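Local coordinates for Vlm2 (Streptomyces tsusimaensis, PDB 6ECB), which belongs to the valinomycin nonribosomal peptide synthetase and contributes here its thioesterase domain, which probably releases the depsipeptide chain as its cyclic product, at residues G53-E56 and L57-L61; F253-W256 and E257-A260; V282-V285 and A286-D290. All blocks are in the same frame, centred on the assembly; numbering follows the deposited sequence.

Contact 1. Residues G53-E56 and L57-L61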
loop_
_atom_site.group_PDB
_atom_site.type_symbol
_atom_site.label_atom_id
_atom_site.label_comp_id
_atom_site.label_asym_id
_atom_site.label_seq_id
_atom_site.Cartn_x
_atom_site.Cartn_y
_atom_site.Cartn_z
ATOM N N GLY A 53 -2.777 -3.379 5.542
ATOM C CA GLY A 53 -3.314 -2.028 5.550
ATOM C C GLY A 53 -4.408 -1.773 4.531
ATOM O O GLY A 53 -5.088 -0.747 4.633
ATOM N N TYR A 54 -4.588 -2.677 3.565
ATOM C CA TYR A 54 -5.637 -2.553 2.554
ATOM C C TYR A 54 -6.881 -3.377 2.859
ATOM O O TYR A 54 -7.849 -3.322 2.086
ATOM C CB TYR A 54 -5.107 -2.983 1.196
ATOM C CG TYR A 54 -3.921 -2.195 0.705
ATOM C CD1 TYR A 54 -4.040 -0.858 0.343
ATOM C CD2 TYR A 54 -2.691 -2.803 0.564
ATOM C CE1 TYR A 54 -2.959 -0.145 -0.147
ATOM C CE2 TYR A 54 -1.591 -2.087 0.081
ATOM C CZ TYR A 54 -1.739 -0.762 -0.256
ATOM O OH TYR A 54 -0.673 -0.027 -0.762
ATOM N N ILE A 55 -6.884 -4.153 3.948
ATOM C CA ILE A 55 -7.984 -5.082 4.176
ATOM C C ILE A 55 -9.285 -4.330 4.379
ATOM O O ILE A 55 -10.327 -4.712 3.837
ATOM C CB ILE A 55 -7.674 -6.017 5.358
ATOM C CG1 ILE A 55 -6.605 -7.026 4.925
ATOM C CG2 ILE A 55 -8.934 -6.729 5.833
ATOM C CD1 ILE A 55 -5.969 -7.745 6.109
ATOM N N GLU A 56 -9.260 -3.261 5.176
ATOM C CA GLU A 56 -10.501 -2.541 5.435
ATOM C C GLU A 56 -11.036 -1.899 4.161
ATOM O O GLU A 56 -12.247 -1.961 3.895
ATOM C CB GLU A 56 -10.300 -1.485 6.517
ATOM C CG GLU A 56 -10.253 -2.019 7.923
ATOM C CD GLU A 56 -11.462 -2.924 8.283
ATOM O OE1 GLU A 56 -12.632 -2.512 8.092
ATOM O OE2 GLU A 56 -11.216 -4.067 8.740
ATOM N N LEU A 57 -10.154 -1.317 3.346
ATOM C CA LEU A 57 -10.578 -0.744 2.080
ATOM C C LEU A 57 -11.210 -1.814 1.211
ATOM O O LEU A 57 -12.309 -1.636 0.671
ATOM C CB LEU A 57 -9.384 -0.099 1.365
ATOM C CG LEU A 57 -9.680 0.462 -0.019
ATOM C CD1 LEU A 57 -10.736 1.554 -0.001
ATOM C CD2 LEU A 57 -8.391 0.973 -0.673
ATOM N N ALA A 58 -10.542 -2.953 1.102
ATOM C CA ALA A 58 -11.052 -4.032 0.265
ATOM C C ALA A 58 -12.422 -4.493 0.730
ATOM O O ALA A 58 -13.281 -4.816 -0.100
ATOM C CB ALA A 58 -10.076 -5.203 0.264
ATOM N N ARG A 59 -12.665 -4.506 2.056
ATOM C CA ARG A 59 -13.952 -4.951 2.556
ATOM C C ARG A 59 -15.063 -3.956 2.260
ATOM O O ARG A 59 -16.233 -4.347 2.264
ATOM C CB ARG A 59 -13.898 -5.199 4.071
ATOM C CG ARG A 59 -13.124 -6.447 4.461
ATOM C CD ARG A 59 -13.707 -7.012 5.758
ATOM N NE ARG A 59 -13.693 -5.985 6.788
ATOM C CZ ARG A 59 -14.420 -6.002 7.898
ATOM N NH1 ARG A 59 -14.306 -5.001 8.756
ATOM N NH2 ARG A 59 -15.249 -7.007 8.162
ATOM N N HIS A 60 -14.729 -2.685 2.055
ATOM C CA HIS A 60 -15.744 -1.667 1.831
ATOM C C HIS A 60 -16.061 -1.441 0.354
ATOM O O HIS A 60 -17.146 -0.920 0.036
ATOM C CB HIS A 60 -15.295 -0.339 2.450
ATOM C CG HIS A 60 -15.481 -0.278 3.940
ATOM N ND1 HIS A 60 -14.580 -0.823 4.825
ATOM C CD2 HIS A 60 -16.456 0.276 4.693
ATOM C CE1 HIS A 60 -14.992 -0.612 6.064
ATOM N NE2 HIS A 60 -16.127 0.056 6.012
ATOM N N LEU A 61 -15.168 -1.836 -0.543
ATOM C CA LEU A 61 -15.411 -1.654 -1.968
ATOM C C LEU A 61 -16.563 -2.517 -2.436
ATOM O O LEU A 61 -16.666 -3.698 -2.090
ATOM C CB LEU A 61 -14.150 -2.011 -2.760
ATOM C CG LEU A 61 -12.989 -1.063 -2.552
ATOM C CD1 LEU A 61 -11.689 -1.691 -3.124
ATOM C CD2 LEU A 61 -13.226 0.302 -3.179
HETATM O O HOH W 1 -7.770 -0.318 4.426
#

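Contact 2. Residues F253-W256 and E257-A260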
loop_
_atom_site.group_PDB
_atom_site.type_symbol
_atom_site.label_atom_id
_atom_site.label_comp_id
_atom_site.label_asym_id
_atom_site.label_seq_id
_atom_site.Cartn_x
_atom_site.Cartn_y
_atom_site.Cartn_z
ATOM N N PHE A 253 1.157 17.159 -5.304
ATOM C CA PHE A 253 0.362 16.097 -5.903
ATOM C C PHE A 253 0.207 16.287 -7.403
ATOM O O PHE A 253 0.160 15.301 -8.139
ATOM C CB PHE A 253 -1.019 16.019 -5.241
ATOM C CG PHE A 253 -1.010 15.235 -3.958
ATOM C CD1 PHE A 253 -1.179 13.862 -3.976
ATOM C CD2 PHE A 253 -0.789 15.855 -2.749
ATOM C CE1 PHE A 253 -1.156 13.126 -2.798
ATOM C CE2 PHE A 253 -0.760 15.107 -1.568
ATOM C CZ PHE A 253 -0.934 13.752 -1.609
ATOM N N SER A 254 0.091 17.538 -7.860
ATOM C CA SER A 254 -0.167 17.786 -9.277
ATOM C C SER A 254 0.942 17.237 -10.161
ATOM O O SER A 254 0.720 17.002 -11.366
ATOM C CB SER A 254 -0.350 19.283 -9.511
ATOM O OG SER A 254 0.861 20.021 -9.328
ATOM N N ALA A 255 2.132 17.019 -9.601
ATOM C CA ALA A 255 3.233 16.478 -10.389
ATOM C C ALA A 255 2.957 15.071 -10.911
ATOM O O ALA A 255 3.707 14.606 -11.771
ATOM C CB ALA A 255 4.523 16.542 -9.566
ATOM N N TRP A 256 1.910 14.368 -10.439
ATOM C CA TRP A 256 1.575 13.099 -11.097
ATOM C C TRP A 256 1.355 13.300 -12.584
ATOM O O TRP A 256 1.631 12.389 -13.365
ATOM C CB TRP A 256 0.342 12.403 -10.499
ATOM C CG TRP A 256 0.723 11.633 -9.282
ATOM C CD1 TRP A 256 0.348 11.894 -7.996
ATOM C CD2 TRP A 256 1.574 10.486 -9.231
ATOM N NE1 TRP A 256 0.928 10.978 -7.138
ATOM C CE2 TRP A 256 1.687 10.106 -7.868
ATOM C CE3 TRP A 256 2.256 9.736 -10.199
ATOM C CZ2 TRP A 256 2.474 9.037 -7.459
ATOM C CZ3 TRP A 256 3.042 8.684 -9.784
ATOM C CH2 TRP A 256 3.138 8.341 -8.431
ATOM N N GLU A 257 0.911 14.487 -12.991
ATOM C CA GLU A 257 0.711 14.749 -14.413
ATOM C C GLU A 257 2.016 14.696 -15.201
ATOM O O GLU A 257 2.004 14.378 -16.405
ATOM C CB GLU A 257 -0.002 16.092 -14.582
ATOM C CG GLU A 257 -0.385 16.369 -16.015
ATOM C CD GLU A 257 -1.547 17.355 -16.173
ATOM O OE1 GLU A 257 -2.061 17.882 -15.149
ATOM O OE2 GLU A 257 -1.938 17.594 -17.344
ATOM N N ASN A 258 3.155 14.950 -14.553
ATOM C CA ASN A 258 4.447 14.819 -15.217
ATOM C C ASN A 258 4.637 13.419 -15.779
ATOM O O ASN A 258 5.388 13.233 -16.742
ATOM C CB ASN A 258 5.612 15.038 -14.256
ATOM C CG ASN A 258 5.638 16.403 -13.624
ATOM O OD1 ASN A 258 4.767 17.243 -13.841
ATOM N ND2 ASN A 258 6.688 16.646 -12.839
ATOM N N TYR A 259 4.033 12.431 -15.127
ATOM C CA TYR A 259 4.310 11.014 -15.345
ATOM C C TYR A 259 3.140 10.312 -16.000
ATOM O O TYR A 259 3.070 9.080 -16.000
ATOM C CB TYR A 259 4.685 10.358 -14.002
ATOM C CG TYR A 259 5.789 11.159 -13.351
ATOM C CD1 TYR A 259 7.042 11.243 -13.946
ATOM C CD2 TYR A 259 5.574 11.870 -12.175
ATOM C CE1 TYR A 259 8.059 12.036 -13.381
ATOM C CE2 TYR A 259 6.566 12.662 -11.632
ATOM C CZ TYR A 259 7.795 12.734 -12.211
ATOM O OH TYR A 259 8.776 13.545 -11.659
ATOM N N ALA A 260 2.218 11.072 -16.562
ATOM C CA ALA A 260 1.021 10.519 -17.167
ATOM C C ALA A 260 1.117 10.751 -18.663
ATOM O O ALA A 260 1.135 11.897 -19.103
ATOM C CB ALA A 260 -0.224 11.194 -16.614
HETATM O O HOH W 2 -1.592 18.319 -12.628
#

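Contact 3. Residues V282-V285 and A286-D290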
loop_
_atom_site.group_PDB
_atom_site.type_symbol
_atom_site.label_atom_id
_atom_site.label_comp_id
_atom_site.label_asym_id
_atom_site.label_seq_id
_atom_site.Cartn_x
_atom_site.Cartn_y
_atom_site.Cartn_z
ATOM N N VAL A 282 -12.476 5.316 5.572
ATOM C CA VAL A 282 -12.211 4.368 4.486
ATOM C C VAL A 282 -13.500 4.034 3.746
ATOM O O VAL A 282 -13.468 3.712 2.549
ATOM C CB VAL A 282 -11.495 3.105 5.012
ATOM C CG1 VAL A 282 -12.408 2.249 5.886
ATOM C CG2 VAL A 282 -10.895 2.288 3.840
ATOM N N SER A 283 -14.655 4.099 4.421
ATOM C CA SER A 283 -15.896 3.832 3.704
ATOM C C SER A 283 -16.149 4.874 2.623
ATOM O O SER A 283 -16.689 4.555 1.556
ATOM C CB SER A 283 -17.096 3.773 4.665
ATOM O OG SER A 283 -17.327 5.017 5.301
ATOM N N GLU A 284 -15.798 6.138 2.888
ATOM C CA GLU A 284 -15.989 7.175 1.882
ATOM C C GLU A 284 -14.923 7.088 0.798
ATOM O O GLU A 284 -15.209 7.344 -0.382
ATOM C CB GLU A 284 -15.972 8.557 2.534
ATOM C CG GLU A 284 -16.524 9.643 1.623
ATOM C CD GLU A 284 -16.819 10.937 2.365
ATOM O OE1 GLU A 284 -17.006 10.891 3.605
ATOM O OE2 GLU A 284 -16.860 11.998 1.706
ATOM N N VAL A 285 -13.692 6.735 1.176
ATOM C CA VAL A 285 -12.654 6.466 0.190
ATOM C C VAL A 285 -13.111 5.371 -0.762
ATOM O O VAL A 285 -12.995 5.497 -1.985
ATOM C CB VAL A 285 -11.344 6.068 0.885
ATOM C CG1 VAL A 285 -10.294 5.661 -0.133
ATOM C CG2 VAL A 285 -10.844 7.207 1.766
ATOM N N ALA A 286 -13.654 4.284 -0.207
ATOM C CA ALA A 286 -14.150 3.179 -1.024
ATOM C C ALA A 286 -15.264 3.631 -1.960
ATOM O O ALA A 286 -15.289 3.245 -3.135
ATOM C CB ALA A 286 -14.655 2.035 -0.116
ATOM N N GLN A 287 -16.214 4.429 -1.454
ATOM C CA GLN A 287 -17.308 4.923 -2.284
ATOM C C GLN A 287 -16.775 5.715 -3.468
ATOM O O GLN A 287 -17.301 5.611 -4.584
ATOM C CB GLN A 287 -18.249 5.778 -1.428
ATOM C CG GLN A 287 -19.366 6.459 -2.168
ATOM C CD GLN A 287 -20.378 7.091 -1.206
ATOM O OE1 GLN A 287 -20.863 6.434 -0.272
ATOM N NE2 GLN A 287 -20.686 8.370 -1.424
ATOM N N LEU A 288 -15.726 6.513 -3.242
ATOM C CA LEU A 288 -15.153 7.325 -4.310
ATOM C C LEU A 288 -14.354 6.482 -5.302
ATOM O O LEU A 288 -14.389 6.753 -6.515
ATOM C CB LEU A 288 -14.295 8.434 -3.695
ATOM C CG LEU A 288 -15.147 9.531 -3.054
ATOM C CD1 LEU A 288 -14.348 10.405 -2.102
ATOM C CD2 LEU A 288 -15.785 10.380 -4.121
ATOM N N LEU A 289 -13.612 5.477 -4.825
ATOM C CA LEU A 289 -12.971 4.547 -5.760
ATOM C C LEU A 289 -14.016 3.824 -6.591
ATOM O O LEU A 289 -13.849 3.642 -7.806
ATOM C CB LEU A 289 -12.121 3.503 -5.030
ATOM C CG LEU A 289 -10.624 3.683 -4.964
ATOM C CD1 LEU A 289 -10.320 4.913 -4.137
ATOM C CD2 LEU A 289 -9.972 2.439 -4.348
ATOM N N ASP A 290 -15.101 3.393 -5.950
ATOM C CA ASP A 290 -16.179 2.750 -6.688
ATOM C C ASP A 290 -16.712 3.677 -7.769
ATOM O O ASP A 290 -16.913 3.267 -8.919
ATOM C CB ASP A 290 -17.327 2.364 -5.758
ATOM C CG ASP A 290 -17.069 1.110 -4.948
ATOM O OD1 ASP A 290 -16.177 0.312 -5.275
ATOM O OD2 ASP A 290 -17.831 0.913 -3.956
#

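Contact 1. Residues G53-E56 and L57-L61
E56 and R59 form a salt bridge one turn apart on a helix. NH1 of R59 donates a nearly straight bond (171°) to OE1 of E56, 3.1 Å away, which accepts it on its syn lone pair. That oxygen lies at the guanidinium edge, in its plane, while the carboxylate plane is turned 76° against it. R59 NH1 also makes a weak bond to E56 OE2, which forms a second salt bridge with R199. With an alanine here, R59 and R199 would probably be left as close like charges without their shared carboxylate. A bend at chi2 of E56 (-52°) brings the carboxylate there.

H60 ND1 donates to the backbone O of E56 at 2.8 Å. The oxygen lies in the ring plane, which fixes the turn of the imidazole. H60 N reaches the same oxygen weakly. A58 N bonds to Y54 O, and a water joins G53 O to L57 N. Y54 OH bonds to A44 O and to H110 N, the latter in the probable nucleophile elbow.

Helix 55-60 is the crossover of a beta-alpha-beta unit: L57 packs on F43 of strand 40-44, A58 on I67 of strand 67-71, and L57 and H60 meet helix 281-293.

Contact 2. Residues F253-W256 and E257-A260
S254 O accepts a bond from E257 N at 3.0 Å, the first of three i to i+3 backbone bonds that join F253-W256 to E257-A260. N258 N to A255 O follows at 2.9 Å, and Y259 N to W256 O at 3.0 Å. This spacing defines a 3-10 turn, tighter than an alpha helix. S254 O has a second donor, a water that also gives a bond of 2.6 Å to E257 OE1. E257 reaches that water with CG trans to its own N (chi1 -174°) and an extended chain beyond. The water thus ties the end of an exposed acid to the start of the turn.

The side chains gather round the carbonyl of A255. The side-chain amide of N258 lies alongside A255 O, with CG at 3.2 Å; the bond to this oxygen comes from the backbone N. Y259 CD2 lies 3.3 Å from the same A255 O. The Y259 ring is also covered on one face by N258 CB, 3.6 Å above its centre. W256 meets the Y259 ring more loosely, with its CE3 4.4 Å from Y259 CD2. The indole nitrogen of W256 is held by T139 O.

The turn lies between helix 247-250 and strand 264-268, the last strand of the sheet. W256 and F253 pack on V239 of strand 237-241, and A260 packs on I237 of the same strand. W256 and Y259 both touch P141.

Contact 3. Residues V282-V285 and A286-D290
V282-V285 and A286-D290 are successive turns of one alpha helix, 281-293, the last helix of the modelled domain. They meet through regular i to i+4 backbone bonds and light contacts between side chains. The backbone N of each residue from A286 to L289 binds the carbonyl O four places back. L289 N, for example, lies 2.9 Å from V285 O. D290 N continues the pattern to A286 O.

On the buried side, V285 and L289 lie side by side and point the same way. CG1 of V285 meets CD1 of L289 at 4.1 Å. V285 turns this methyl trans to its backbone N (chi1 175°), on the side of the next turn. L289 CD1 also rests 3.5 Å from V285 O. The chi1 of L289 is -101°, well off a staggered value, and goes with CD1 lying against V285 O and V285 CG1. A286 adds a small side chain whose CB sits 3.4 Å from V282 O. On the outer side, the CG of E284 comes only within 4.4 Å of CD1 of L288. The CG of L288 lies closer to the backbone, 3.5 Å from E284 O. E284 and Q287 are exposed.

S283 OG bonds to P280 O, just before the helix, and D290 OD2 accepts from K62 N in the loop that follows helix 55-60. V282, S283 and A286 pack against helix 55-60. L288 touches I269 and E284 touches P270, in the loop after strand 264-268.

Contacts 1 and 3 are neighbours, with centres about 10 Å apart. Helix 55-60 packs against helix 281-293: V282 CG2 lies 3.5 Å from L57 CA, and the CB atoms of H60 and A286 meet at 3.6 Å. Contact 2 stands apart, its nearest atoms about 12 Å from either of the others. All three are partly buried. Contact 1 lies nearest the chain centre, contact 3 next, and contact 2 farthest out, with three exposed residues among the seven that touch. The helix of contact 1 carries a charged pair and a histidine bond, whereas contact 3 rests on helical backbone bonds with one aliphatic pair. Contact 2 is a tighter 3-10 turn with aromatic side chains, packed on strand 237-241.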